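Local coordinates for protein probable aminotransferase (Pseudomonas aeruginosa, PDB 5YKR) that belongs to the class-III aminotransferase family and carries pyridoxal phosphate as a covalently bound group, at residues E172-F177 with A187-N192; M229-M234 with P426-A431; L248-D253 with G276-F281; Y388-H393 with L408-L413. All blocks are in the same frame, centred on the assembly; numbering follows the deposited sequence.

Contacts 2 and 4 are neighbours, with centres 10 Å apart, and meet on the three-stranded antiparallel sheet of strands 378-382, 385-389 and 430-432. There Asn429 O lies 3.3 Å from Tyr388 N, a probable hydrogen bond. Along the chain, contact 4 falls between the two segments of contact 2. Contact 2 reaches the cofactor: Asn231 makes a weak hydrogen bond to O3 of the modified lysine at position 286. Contact 1 lies about 19 Å from contact 2, centre to centre. Contacts 1, 2 and 4 all touch the second subunit; contact 3 does not. Contact 3 is on the surface of the large domain, beside its seven-stranded sheet, about 35 Å from contact 4 between centres.

Contact 1: E172-F177 with A187-N192; sequences ESQVEF and AGVHPN
A two-stranded β-hairpin, 175-177 with 183-185, continues past its open end into a loop that turns back on the first strand: Gln174 meets Val189 and Glu176 meets Ala187. Glu176 OE1 accepts a hydrogen bond from Ala187 N at 2.9 Å, with an N-H...O angle of 160°. The N-H comes from above the carboxylate plane, 63° out of it. Glu176 CG sits in the crowded position between its backbone N and carbonyl carbon (chi1 70°), and the chain beyond is extended, which brings the carboxylate to the start of the loop. Further on, Val189 CG1 packs against the aliphatic part of Gln174, 3.7 Å from Gln174 CB; the two side chains cross at about a right angle. The Gln174 chain bends at chi2, and its OE1 is held by Arg186. A water lies 2.9 Å from Gln174 O and 2.9 Å from Val189 O. It can donate to either, though other acceptors compete for its protons. Gln174 also centres an inverse gamma turn. On the second subunit, Asn321 donates to Ala187 O and Arg148 to His190 O. This is a β-hairpin whose following loop is tied back to its first strand at the dimer interface.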
loop_
_atom_site.group_PDB
_atom_site.type_symbol
_atom_site.label_atom_id
_atom_site.label_comp_id
_atom_site.label_asym_id
_atom_site.label_seq_id
_atom_site.Cartn_x
_atom_site.Cartn_y
_atom_site.Cartn_z
ATOM N N GLU A 172 -1.700 14.679 -5.941
ATOM C CA GLU A 172 -1.272 16.090 -5.958
ATOM C C GLU A 172 0.012 16.314 -6.751
ATOM O O GLU A 172 0.282 17.443 -7.167
ATOM C CB GLU A 172 -1.015 16.665 -4.558
ATOM C CG GLU A 172 -2.079 16.532 -3.561
ATOM C CD GLU A 172 -1.790 15.337 -2.695
ATOM O OE1 GLU A 172 -1.864 14.232 -3.282
ATOM O OE2 GLU A 172 -1.488 15.498 -1.483
ATOM N N SER A 173 0.810 15.256 -6.937
ATOM C CA SER A 173 2.051 15.389 -7.680
ATOM C C SER A 173 1.916 15.216 -9.180
ATOM O O SER A 173 2.888 15.427 -9.912
ATOM C CB SER A 173 3.093 14.334 -7.196
ATOM O OG SER A 173 2.749 12.996 -7.593
ATOM N N GLN A 174 0.728 14.807 -9.641
ATOM C CA GLN A 174 0.514 14.357 -11.033
ATOM C C GLN A 174 0.199 15.573 -11.927
ATOM O O GLN A 174 -0.880 15.692 -12.499
ATOM C CB GLN A 174 -0.583 13.324 -11.129
ATOM C CG GLN A 174 -0.422 12.109 -10.215
ATOM C CD GLN A 174 0.571 11.074 -10.658
ATOM O OE1 GLN A 174 1.380 11.317 -11.591
ATOM N NE2 GLN A 174 0.523 9.881 -10.027
ATOM N N VAL A 175 1.216 16.421 -12.083
ATOM C CA VAL A 175 1.127 17.677 -12.825
ATOM C C VAL A 175 2.353 17.809 -13.716
ATOM O O VAL A 175 3.380 17.166 -13.471
ATOM C CB VAL A 175 0.996 18.916 -11.926
ATOM C CG1 VAL A 175 -0.365 18.937 -11.234
ATOM C CG2 VAL A 175 2.127 18.984 -10.932
ATOM N N GLU A 176 2.243 18.671 -14.727
ATOM C CA GLU A 176 3.375 19.033 -15.600
ATOM C C GLU A 176 3.172 20.458 -16.074
ATOM O O GLU A 176 2.091 21.028 -15.926
ATOM C CB GLU A 176 3.493 18.085 -16.790
ATOM C CG GLU A 176 2.379 18.224 -17.809
ATOM C CD GLU A 176 2.394 17.146 -18.869
ATOM O OE1 GLU A 176 2.770 16.014 -18.564
ATOM O OE2 GLU A 176 1.928 17.437 -20.021
ATOM N N PHE A 177 4.221 21.024 -16.671
ATOM C CA PHE A 177 4.072 22.320 -17.332
ATOM C C PHE A 177 3.643 22.083 -18.788
ATOM O O PHE A 177 4.253 21.281 -19.499
ATOM C CB PHE A 177 5.339 23.103 -17.321
ATOM C CG PHE A 177 5.680 23.753 -15.994
ATOM C CD1 PHE A 177 4.781 24.629 -15.410
ATOM C CD2 PHE A 177 6.886 23.544 -15.356
ATOM C CE1 PHE A 177 5.061 25.236 -14.209
ATOM C CE2 PHE A 177 7.164 24.156 -14.177
ATOM C CZ PHE A 177 6.255 25.010 -13.600
ATOM N N ALA A 187 0.446 14.270 -18.391
ATOM C CA ALA A 187 -0.080 13.589 -19.547
ATOM C C ALA A 187 -0.444 12.149 -19.188
ATOM O O ALA A 187 0.337 11.414 -18.610
ATOM C CB ALA A 187 0.934 13.591 -20.671
ATOM N N GLY A 188 -1.647 11.774 -19.579
ATOM C CA GLY A 188 -2.143 10.437 -19.309
ATOM C C GLY A 188 -2.578 10.156 -17.885
ATOM O O GLY A 188 -2.954 9.013 -17.595
ATOM N N VAL A 189 -2.565 11.164 -17.015
ATOM C CA VAL A 189 -3.009 10.968 -15.642
ATOM C C VAL A 189 -4.209 11.880 -15.381
ATOM O O VAL A 189 -4.094 13.113 -15.266
ATOM C CB VAL A 189 -1.896 11.270 -14.630
ATOM C CG1 VAL A 189 -2.395 10.925 -13.218
ATOM C CG2 VAL A 189 -0.589 10.506 -14.969
ATOM N N HIS A 190 -5.375 11.263 -15.333
ATOM C CA HIS A 190 -6.623 12.000 -15.145
ATOM C C HIS A 190 -6.539 12.823 -13.836
ATOM O O HIS A 190 -5.977 12.365 -12.832
ATOM C CB HIS A 190 -7.767 10.997 -15.021
ATOM C CG HIS A 190 -9.130 11.583 -15.134
ATOM N ND1 HIS A 190 -9.766 12.178 -14.075
ATOM C CD2 HIS A 190 -9.999 11.618 -16.180
ATOM C CE1 HIS A 190 -10.987 12.542 -14.456
ATOM N NE2 HIS A 190 -11.146 12.225 -15.736
ATOM N N PRO A 191 -7.110 14.029 -13.793
ATOM C CA PRO A 191 -7.014 14.786 -12.545
ATOM C C PRO A 191 -7.755 14.209 -11.345
ATOM O O PRO A 191 -7.540 14.602 -10.231
ATOM C CB PRO A 191 -7.513 16.193 -12.916
ATOM C CG PRO A 191 -8.224 16.021 -14.170
ATOM C CD PRO A 191 -7.711 14.804 -14.886
ATOM N N ASN A 192 -8.654 13.288 -11.624
ATOM C CA ASN A 192 -9.244 12.435 -10.599
ATOM C C ASN A 192 -10.049 13.242 -9.573
ATOM O O ASN A 192 -10.032 12.961 -8.374
ATOM C CB ASN A 192 -8.163 11.569 -9.915
ATOM C CG ASN A 192 -8.762 10.449 -9.099
ATOM O OD1 ASN A 192 -9.827 9.931 -9.465
ATOM N ND2 ASN A 192 -8.088 10.048 -8.023
HETATM O O HOH W 1 -3.500 14.445 -12.732
#

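Contact 2: M229-M234 with P426-A431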
loop_
_atom_site.group_PDB
_atom_site.type_symbol
_atom_site.label_atom_id
_atom_site.label_comp_id
_atom_site.label_asym_id
_atom_site.label_seq_id
_atom_site.Cartn_x
_atom_site.Cartn_y
_atom_site.Cartn_z
ATOM N N MET A 229 16.965 13.638 -9.394
ATOM C CA MET A 229 15.768 13.077 -10.022
ATOM C C MET A 229 16.141 11.816 -10.799
ATOM O O MET A 229 17.186 11.776 -11.466
ATOM C CB MET A 229 15.062 14.090 -10.929
ATOM C CG MET A 229 14.768 15.387 -10.238
ATOM S SD MET A 229 13.860 16.596 -11.264
ATOM C CE MET A 229 12.252 15.808 -11.446
ATOM N N THR A 230 15.295 10.805 -10.742
ATOM C CA THR A 230 15.564 9.515 -11.382
ATOM C C THR A 230 14.445 8.989 -12.226
ATOM O O THR A 230 14.567 7.917 -12.806
ATOM C CB THR A 230 15.905 8.425 -10.344
ATOM O OG1 THR A 230 14.753 8.148 -9.547
ATOM C CG2 THR A 230 17.090 8.855 -9.467
ATOM N N ASN A 231 13.361 9.749 -12.350
ATOM C CA ASN A 231 12.165 9.256 -13.020
ATOM C C ASN A 231 11.810 10.014 -14.297
ATOM O O ASN A 231 10.659 9.999 -14.732
ATOM C CB ASN A 231 11.028 9.191 -12.007
ATOM C CG ASN A 231 11.228 8.118 -10.945
ATOM O OD1 ASN A 231 11.248 8.387 -9.678
ATOM N ND2 ASN A 231 11.290 6.919 -11.415
ATOM N N VAL A 232 12.834 10.629 -14.898
ATOM C CA VAL A 232 12.725 11.253 -16.228
ATOM C C VAL A 232 14.089 11.170 -16.891
ATOM O O VAL A 232 14.669 12.173 -17.337
ATOM C CB VAL A 232 12.128 12.695 -16.109
ATOM C CG1 VAL A 232 13.028 13.623 -15.278
ATOM C CG2 VAL A 232 11.802 13.243 -17.466
ATOM N N GLY A 233 14.681 9.981 -16.839
ATOM C CA GLY A 233 16.127 9.941 -16.838
ATOM C C GLY A 233 16.652 10.559 -15.541
ATOM O O GLY A 233 15.875 10.849 -14.606
ATOM N N MET A 234 17.946 10.796 -15.491
ATOM C CA MET A 234 18.559 11.347 -14.290
ATOM C C MET A 234 18.848 12.820 -14.394
ATOM O O MET A 234 19.454 13.251 -15.343
ATOM C CB MET A 234 19.850 10.609 -13.981
ATOM C CG MET A 234 19.599 9.223 -13.471
ATOM S SD MET A 234 21.171 8.318 -13.217
ATOM C CE MET A 234 20.455 6.867 -12.536
ATOM N N PRO A 426 11.525 -1.815 -17.914
ATOM C CA PRO A 426 11.002 -1.194 -19.128
ATOM C C PRO A 426 10.724 0.253 -18.975
ATOM O O PRO A 426 10.520 0.926 -19.974
ATOM C CB PRO A 426 9.729 -1.970 -19.415
ATOM C CG PRO A 426 9.348 -2.581 -18.155
ATOM C CD PRO A 426 10.616 -2.833 -17.380
ATOM N N PHE A 427 10.734 0.769 -17.755
ATOM C CA PHE A 427 10.272 2.158 -17.499
ATOM C C PHE A 427 11.357 3.184 -17.527
ATOM O O PHE A 427 11.099 4.358 -17.348
ATOM C CB PHE A 427 9.541 2.246 -16.147
ATOM C CG PHE A 427 8.604 1.110 -15.906
ATOM C CD1 PHE A 427 7.561 0.865 -16.749
ATOM C CD2 PHE A 427 8.790 0.255 -14.832
ATOM C CE1 PHE A 427 6.714 -0.244 -16.540
ATOM C CE2 PHE A 427 7.967 -0.795 -14.609
ATOM C CZ PHE A 427 6.946 -1.088 -15.477
ATOM N N HIS A 428 12.606 2.732 -17.709
ATOM C CA HIS A 428 13.765 3.635 -17.619
ATOM C C HIS A 428 14.782 3.167 -18.663
ATOM O O HIS A 428 14.672 2.070 -19.164
ATOM C CB HIS A 428 14.398 3.594 -16.187
ATOM C CG HIS A 428 13.453 3.955 -15.071
ATOM N ND1 HIS A 428 12.782 3.059 -14.254
ATOM C CD2 HIS A 428 13.021 5.177 -14.711
ATOM C CE1 HIS A 428 11.991 3.747 -13.428
ATOM N NE2 HIS A 428 12.151 5.033 -13.660
ATOM N N ASN A 429 15.853 3.918 -18.867
ATOM C CA ASN A 429 17.025 3.448 -19.612
ATOM C C ASN A 429 18.152 3.198 -18.621
ATOM O O ASN A 429 19.301 3.672 -18.789
ATOM C CB ASN A 429 17.435 4.479 -20.670
ATOM C CG ASN A 429 16.356 4.670 -21.700
ATOM O OD1 ASN A 429 16.044 3.714 -22.445
ATOM N ND2 ASN A 429 15.740 5.894 -21.744
ATOM N N MET A 430 17.812 2.472 -17.543
ATOM C CA MET A 430 18.713 2.315 -16.403
ATOM C C MET A 430 19.124 0.845 -16.253
ATOM O O MET A 430 18.468 -0.053 -16.720
ATOM C CB MET A 430 18.090 2.827 -15.059
ATOM C CG MET A 430 17.088 1.895 -14.378
ATOM S SD MET A 430 17.890 0.843 -13.156
ATOM C CE MET A 430 16.477 -0.043 -12.502
ATOM N N ALA A 431 20.248 0.653 -15.557
ATOM C CA ALA A 431 20.691 -0.655 -15.076
ATOM C C ALA A 431 21.116 -0.458 -13.628
ATOM O O ALA A 431 21.730 0.562 -13.258
ATOM C CB ALA A 431 21.895 -1.147 -15.880
HETATM O O HOH W 2 10.976 7.176 -16.230
#
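Asn231 meets segment 426-431 directly at His428 and also through a water, and Phe427 O, at the far end of that bridge, is gripped by both the water and Arg405 NH2. The water donates to Phe427 O at 3.0 Å and, more weakly, to Asn231 O at 3.2 Å. The direct side-chain contact runs beside this bridge. Asn231 ND2 approaches the edge of the His428 ring, near its plane, and donates to His428 NE2 at 3.1 Å. The bond is weak, since its N-H...N angle is only 130°. The amide and ring planes stand 45° apart, and the amide meets the ring at its edge, not over a face. The His428 ring carbon CD2 also lies 3.7 Å from Thr230 O. His428 CG lies anti to the carbonyl carbon (chi1 -58°), which brings NE2 toward Asn231.

The other end of the Asn231 amide faces the cofactor: OD1 makes a weak hydrogen bond to O3 of the modified lysine at position 286. His428 thus stands in the second shell of the cofactor, behind the first-shell amide of Asn231. Thr230 OG1 is bonded to Glu226 and His262, and Phe427 packs on Ile320 of the second subunit. The pair joins the loop after strand 220-225 to the residues leading into strand 430-432, at the cofactor site of a class-III aminotransferase fold.

Contact 3: L248-D253 with G276-F281; sequences LTRRHD and GLEPDF
The Arg250 guanidinium meets Glu278 OE1 at its edge, almost exactly in its own plane. Arg250 NH2 donates to Glu278 OE1 at 2.8 Å with an angle of 165°, a nearly straight hydrogen bond within a salt bridge. The carboxylate is turned against the guanidinium, their planes 67° apart, and OE1 is met from above the carboxylate plane. Of the two carboxylate oxygens, OE1 is the one that Arg250 bonds; Glu278 OE2 stays 4.1 Å from Arg250 NH2. The Arg250 chain is extended from CG to NE, which carries its end across to the loop, and the Glu278 chain reaches out to meet it at about a right angle. Both residues are exposed, so solvent probably screens the pair.

Helix 241-251 and the loop before strand 281-284 are neighbouring elements of the large domain of a fold-type I pyridoxal phosphate enzyme. The helix forms the crossover between the adjacent parallel strands 220-225 and 255-259. It ends in a Schellman motif, with Asp253 as the C-prime residue at positive phi. There Asp253 N bonds to Arg250 O at 3.1 Å. Leu248 O accepts two bonds, from His252 N and His252 ND1, each at 3.0 Å and from opposite faces of the carbonyl plane. The second bond lies near the plane of the His252 ring and helps fix its rotation. Nearby, Arg246 bonds to Asp280 OD2 (a salt bridge), Glu278 O and Thr249 OG1, a second tie between helix and loop. Asp253 OD1 forms a salt bridge with Arg306.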
loop_
_atom_site.group_PDB
_atom_site.type_symbol
_atom_site.label_atom_id
_atom_site.label_comp_id
_atom_site.label_asym_id
_atom_site.label_seq_id
_atom_site.Cartn_x
_atom_site.Cartn_y
_atom_site.Cartn_z
ATOM N N LEU A 248 15.992 28.081 1.726
ATOM C CA LEU A 248 14.674 28.646 1.419
ATOM C C LEU A 248 13.562 27.998 2.243
ATOM O O LEU A 248 12.676 28.677 2.722
ATOM C CB LEU A 248 14.372 28.476 -0.077
ATOM C CG LEU A 248 15.091 29.441 -1.050
ATOM C CD1 LEU A 248 14.855 29.056 -2.470
ATOM C CD2 LEU A 248 14.594 30.808 -0.834
ATOM N N THR A 249 13.613 26.661 2.363
ATOM C CA THR A 249 12.584 26.014 3.119
ATOM C C THR A 249 12.677 26.377 4.609
ATOM O O THR A 249 11.655 26.598 5.262
ATOM C CB THR A 249 12.586 24.477 2.905
ATOM O OG1 THR A 249 13.884 23.927 3.146
ATOM C CG2 THR A 249 12.089 24.093 1.498
ATOM N N ARG A 250 13.899 26.510 5.144
ATOM C CA ARG A 250 14.026 27.009 6.521
ATOM C C ARG A 250 13.444 28.401 6.696
ATOM O O ARG A 250 12.652 28.643 7.636
ATOM C CB ARG A 250 15.464 26.993 6.968
ATOM C CG ARG A 250 15.809 25.612 7.411
ATOM C CD ARG A 250 17.273 25.478 7.614
ATOM N NE ARG A 250 17.578 24.179 8.174
ATOM C CZ ARG A 250 18.798 23.653 8.171
ATOM N NH1 ARG A 250 19.830 24.294 7.599
ATOM N NH2 ARG A 250 18.990 22.440 8.700
ATOM N N ARG A 251 13.773 29.284 5.759
ATOM C CA ARG A 251 13.389 30.686 5.886
ATOM C C ARG A 251 11.879 30.853 5.849
ATOM O O ARG A 251 11.306 31.647 6.588
ATOM C CB ARG A 251 14.086 31.489 4.807
ATOM C CG ARG A 251 13.733 32.979 4.851
ATOM C CD ARG A 251 14.792 33.878 4.302
ATOM N NE ARG A 251 15.450 33.373 3.108
ATOM C CZ ARG A 251 15.050 33.512 1.853
ATOM N NH1 ARG A 251 13.934 34.176 1.531
ATOM N NH2 ARG A 251 15.806 32.987 0.904
ATOM N N HIS A 252 11.230 30.010 5.048
ATOM C CA HIS A 252 9.772 30.058 4.899
ATOM C C HIS A 252 9.021 29.054 5.803
ATOM O O HIS A 252 7.779 28.941 5.712
ATOM C CB HIS A 252 9.394 29.840 3.422
ATOM C CG HIS A 252 9.772 30.954 2.527
ATOM N ND1 HIS A 252 10.943 30.983 1.814
ATOM C CD2 HIS A 252 9.127 32.097 2.252
ATOM C CE1 HIS A 252 10.998 32.116 1.131
ATOM N NE2 HIS A 252 9.906 32.794 1.373
ATOM N N ASP A 253 9.749 28.353 6.689
ATOM C CA ASP A 253 9.181 27.341 7.599
ATOM C C ASP A 253 8.316 26.349 6.805
ATOM O O ASP A 253 7.149 26.072 7.128
ATOM C CB ASP A 253 8.355 27.992 8.686
ATOM C CG ASP A 253 7.877 27.036 9.747
ATOM O OD1 ASP A 253 8.659 26.176 10.129
ATOM O OD2 ASP A 253 6.716 27.132 10.167
ATOM N N GLY A 276 25.569 14.969 3.029
ATOM C CA GLY A 276 25.294 15.876 4.152
ATOM C C GLY A 276 24.013 16.681 4.068
ATOM O O GLY A 276 23.968 17.791 4.576
ATOM N N LEU A 277 22.960 16.128 3.476
ATOM C CA LEU A 277 21.686 16.841 3.464
ATOM C C LEU A 277 21.064 16.803 4.860
ATOM O O LEU A 277 21.421 15.963 5.693
ATOM C CB LEU A 277 20.720 16.297 2.429
ATOM C CG LEU A 277 21.209 16.256 0.984
ATOM C CD1 LEU A 277 20.051 15.851 0.035
ATOM C CD2 LEU A 277 21.863 17.566 0.532
ATOM N N GLU A 278 20.122 17.703 5.071
ATOM C CA GLU A 278 19.430 17.882 6.349
ATOM C C GLU A 278 17.904 17.850 6.119
ATOM O O GLU A 278 17.224 18.846 6.278
ATOM C CB GLU A 278 19.869 19.191 7.019
ATOM C CG GLU A 278 21.322 19.183 7.413
ATOM C CD GLU A 278 21.791 20.542 7.903
ATOM O OE1 GLU A 278 21.346 20.966 8.954
ATOM O OE2 GLU A 278 22.564 21.217 7.197
ATOM N N PRO A 279 17.367 16.679 5.758
ATOM C CA PRO A 279 15.905 16.566 5.493
ATOM C C PRO A 279 15.096 16.843 6.755
ATOM O O PRO A 279 15.531 16.494 7.837
ATOM C CB PRO A 279 15.716 15.109 5.068
ATOM C CG PRO A 279 16.956 14.448 5.464
ATOM C CD PRO A 279 18.066 15.393 5.669
ATOM N N ASP A 280 13.921 17.385 6.588
ATOM C CA ASP A 280 12.901 17.350 7.671
ATOM C C ASP A 280 12.196 16.008 7.774
ATOM O O ASP A 280 11.851 15.577 8.850
ATOM C CB ASP A 280 11.905 18.499 7.531
ATOM C CG ASP A 280 12.581 19.835 7.567
ATOM O OD1 ASP A 280 13.446 20.064 8.475
ATOM O OD2 ASP A 280 12.257 20.687 6.682
ATOM N N PHE A 281 11.916 15.439 6.610
ATOM C CA PHE A 281 11.318 14.122 6.459
ATOM C C PHE A 281 12.129 13.349 5.419
ATOM O O PHE A 281 12.615 13.931 4.457
ATOM C CB PHE A 281 9.864 14.193 5.972
ATOM C CG PHE A 281 8.922 14.837 6.930
ATOM C CD1 PHE A 281 8.766 16.198 6.930
ATOM C CD2 PHE A 281 8.152 14.080 7.791
ATOM C CE1 PHE A 281 7.884 16.811 7.796
ATOM C CE2 PHE A 281 7.230 14.692 8.672
ATOM C CZ PHE A 281 7.124 16.065 8.665
#

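Contact 4: Y388-H393 with L408-L413; sequences YLFMTH and LIEACL
The chain leaves strand 385-389 through an inverse gamma turn centred on Phe390, and Phe390 CA lies 9.6 Å from Ile409 CA in the facing helix. The contact is buried and mostly apolar. Phe390 points its ring tip at the helix, with CZ 3.7 Å from Ile409 CG2 and 3.9 Å from Glu410 CG. Both carbons approach the ring at a slant. Phe390 and Ile409 pass alongside each other, pointing in opposite senses. The Ile409 branch that touches is CG2, set anti to the backbone N. One helical turn on, Leu413 CD1 reaches the edge of the Tyr388 ring near its plane, 3.6 Å from Tyr388 OH and 4.0 Å from Tyr388 CE1. Glu410 touches the Phe390 ring chiefly with CG, and its carboxylate, OE2 4.0 Å from Phe390 CE2, comes almost as near. The buried OE2 is satisfied by a salt bridge to Arg405 and a hydrogen bond from Asn406 N. The Phe390 ring also meets that of Trp377, with planes at about 40°. Helix 407-418 thus packs beside the end of strand 385-389, while helix 439-456 touches both Tyr388 and Leu413, and helix 9-26 touches Leu408, Ala411 and Cys412.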
loop_
_atom_site.group_PDB
_atom_site.type_symbol
_atom_site.label_atom_id
_atom_site.label_comp_id
_atom_site.label_asym_id
_atom_site.label_seq_id
_atom_site.Cartn_x
_atom_site.Cartn_y
_atom_site.Cartn_z
ATOM N N TYR A 388 21.187 6.299 -19.134
ATOM C CA TYR A 388 21.477 7.197 -20.235
ATOM C C TYR A 388 20.191 7.929 -20.731
ATOM O O TYR A 388 19.042 7.528 -20.423
ATOM C CB TYR A 388 22.210 6.507 -21.366
ATOM C CG TYR A 388 21.618 5.210 -21.824
ATOM C CD1 TYR A 388 20.667 5.171 -22.874
ATOM C CD2 TYR A 388 22.009 4.004 -21.256
ATOM C CE1 TYR A 388 20.113 3.975 -23.276
ATOM C CE2 TYR A 388 21.476 2.800 -21.696
ATOM C CZ TYR A 388 20.566 2.798 -22.727
ATOM O OH TYR A 388 19.989 1.657 -23.184
ATOM N N LEU A 389 20.411 9.036 -21.420
ATOM C CA LEU A 389 19.352 9.898 -21.929
ATOM C C LEU A 389 19.772 10.331 -23.321
ATOM O O LEU A 389 20.978 10.522 -23.597
ATOM C CB LEU A 389 19.213 11.155 -21.050
ATOM C CG LEU A 389 18.151 11.296 -19.978
ATOM C CD1 LEU A 389 18.355 12.596 -19.224
ATOM C CD2 LEU A 389 16.719 11.122 -20.526
ATOM N N PHE A 390 18.775 10.565 -24.189
ATOM C CA PHE A 390 19.059 10.866 -25.605
ATOM C C PHE A 390 19.241 12.377 -25.828
ATOM O O PHE A 390 18.556 12.989 -26.650
ATOM C CB PHE A 390 17.965 10.312 -26.521
ATOM C CG PHE A 390 17.553 8.884 -26.251
ATOM C CD1 PHE A 390 18.476 7.907 -25.869
ATOM C CD2 PHE A 390 16.238 8.506 -26.414
ATOM C CE1 PHE A 390 18.066 6.602 -25.630
ATOM C CE2 PHE A 390 15.816 7.199 -26.209
ATOM C CZ PHE A 390 16.733 6.253 -25.801
ATOM N N MET A 391 20.182 12.958 -25.094
ATOM C CA MET A 391 20.594 14.335 -25.312
ATOM C C MET A 391 22.089 14.458 -24.968
ATOM O O MET A 391 22.666 13.639 -24.219
ATOM C CB MET A 391 19.739 15.286 -24.459
ATOM C CG MET A 391 19.804 15.042 -22.947
ATOM S SD MET A 391 18.637 15.965 -21.945
ATOM C CE MET A 391 19.304 17.635 -22.104
ATOM N N THR A 392 22.723 15.466 -25.543
ATOM C CA THR A 392 24.182 15.554 -25.448
ATOM C C THR A 392 24.735 15.806 -24.025
ATOM O O THR A 392 25.782 15.292 -23.657
ATOM C CB THR A 392 24.709 16.630 -26.421
ATOM O OG1 THR A 392 24.448 16.166 -27.735
ATOM C CG2 THR A 392 26.154 16.807 -26.295
ATOM N N HIS A 393 24.014 16.603 -23.259
ATOM C CA HIS A 393 24.493 17.114 -21.986
ATOM C C HIS A 393 23.481 16.737 -20.893
ATOM O O HIS A 393 22.321 16.535 -21.175
ATOM C CB HIS A 393 24.628 18.637 -22.044
ATOM C CG HIS A 393 25.568 19.136 -23.114
ATOM N ND1 HIS A 393 26.940 19.004 -23.027
ATOM C CD2 HIS A 393 25.325 19.780 -24.277
ATOM C CE1 HIS A 393 27.503 19.537 -24.098
ATOM N NE2 HIS A 393 26.543 20.029 -24.866
ATOM N N LEU A 408 9.855 4.275 -28.906
ATOM C CA LEU A 408 10.263 3.302 -29.895
ATOM C C LEU A 408 11.741 2.890 -29.737
ATOM O O LEU A 408 12.056 1.695 -29.738
ATOM C CB LEU A 408 10.007 3.815 -31.310
ATOM C CG LEU A 408 10.538 2.919 -32.434
ATOM C CD1 LEU A 408 9.926 1.535 -32.409
ATOM C CD2 LEU A 408 10.317 3.525 -33.805
ATOM N N ILE A 409 12.627 3.871 -29.581
ATOM C CA ILE A 409 14.047 3.568 -29.416
ATOM C C ILE A 409 14.228 2.779 -28.113
ATOM O O ILE A 409 14.917 1.744 -28.083
ATOM C CB ILE A 409 14.924 4.827 -29.420
ATOM C CG1 ILE A 409 14.857 5.516 -30.798
ATOM C CG2 ILE A 409 16.341 4.472 -29.008
ATOM C CD1 ILE A 409 15.401 6.941 -30.779
ATOM N N GLU A 410 13.575 3.244 -27.044
ATOM C CA GLU A 410 13.641 2.537 -25.767
ATOM C C GLU A 410 13.172 1.085 -25.841
ATOM O O GLU A 410 13.858 0.171 -25.380
ATOM C CB GLU A 410 12.875 3.310 -24.712
ATOM C CG GLU A 410 13.537 4.623 -24.351
ATOM C CD GLU A 410 12.672 5.534 -23.479
ATOM O OE1 GLU A 410 11.848 5.040 -22.689
ATOM O OE2 GLU A 410 12.907 6.763 -23.550
ATOM N N ALA A 411 12.028 0.857 -26.487
ATOM C CA ALA A 411 11.514 -0.491 -26.631
ATOM C C ALA A 411 12.467 -1.375 -27.435
ATOM O O ALA A 411 12.704 -2.519 -27.083
ATOM C CB ALA A 411 10.130 -0.473 -27.252
ATOM N N CYS A 412 13.006 -0.835 -28.523
ATOM C CA CYS A 412 13.930 -1.599 -29.329
ATOM C C CYS A 412 15.195 -2.021 -28.589
ATOM O O CYS A 412 15.576 -3.179 -28.656
ATOM C CB CYS A 412 14.273 -0.822 -30.578
ATOM S SG CYS A 412 15.230 -1.740 -31.808
ATOM N N LEU A 413 15.829 -1.098 -27.876
ATOM C CA LEU A 413 17.031 -1.428 -27.120
ATOM C C LEU A 413 16.708 -2.446 -26.045
ATOM O O LEU A 413 17.440 -3.405 -25.850
ATOM C CB LEU A 413 17.628 -0.159 -26.490
ATOM C CG LEU A 413 18.217 0.934 -27.408
ATOM C CD1 LEU A 413 18.794 2.074 -26.598
ATOM C CD2 LEU A 413 19.198 0.355 -28.342
#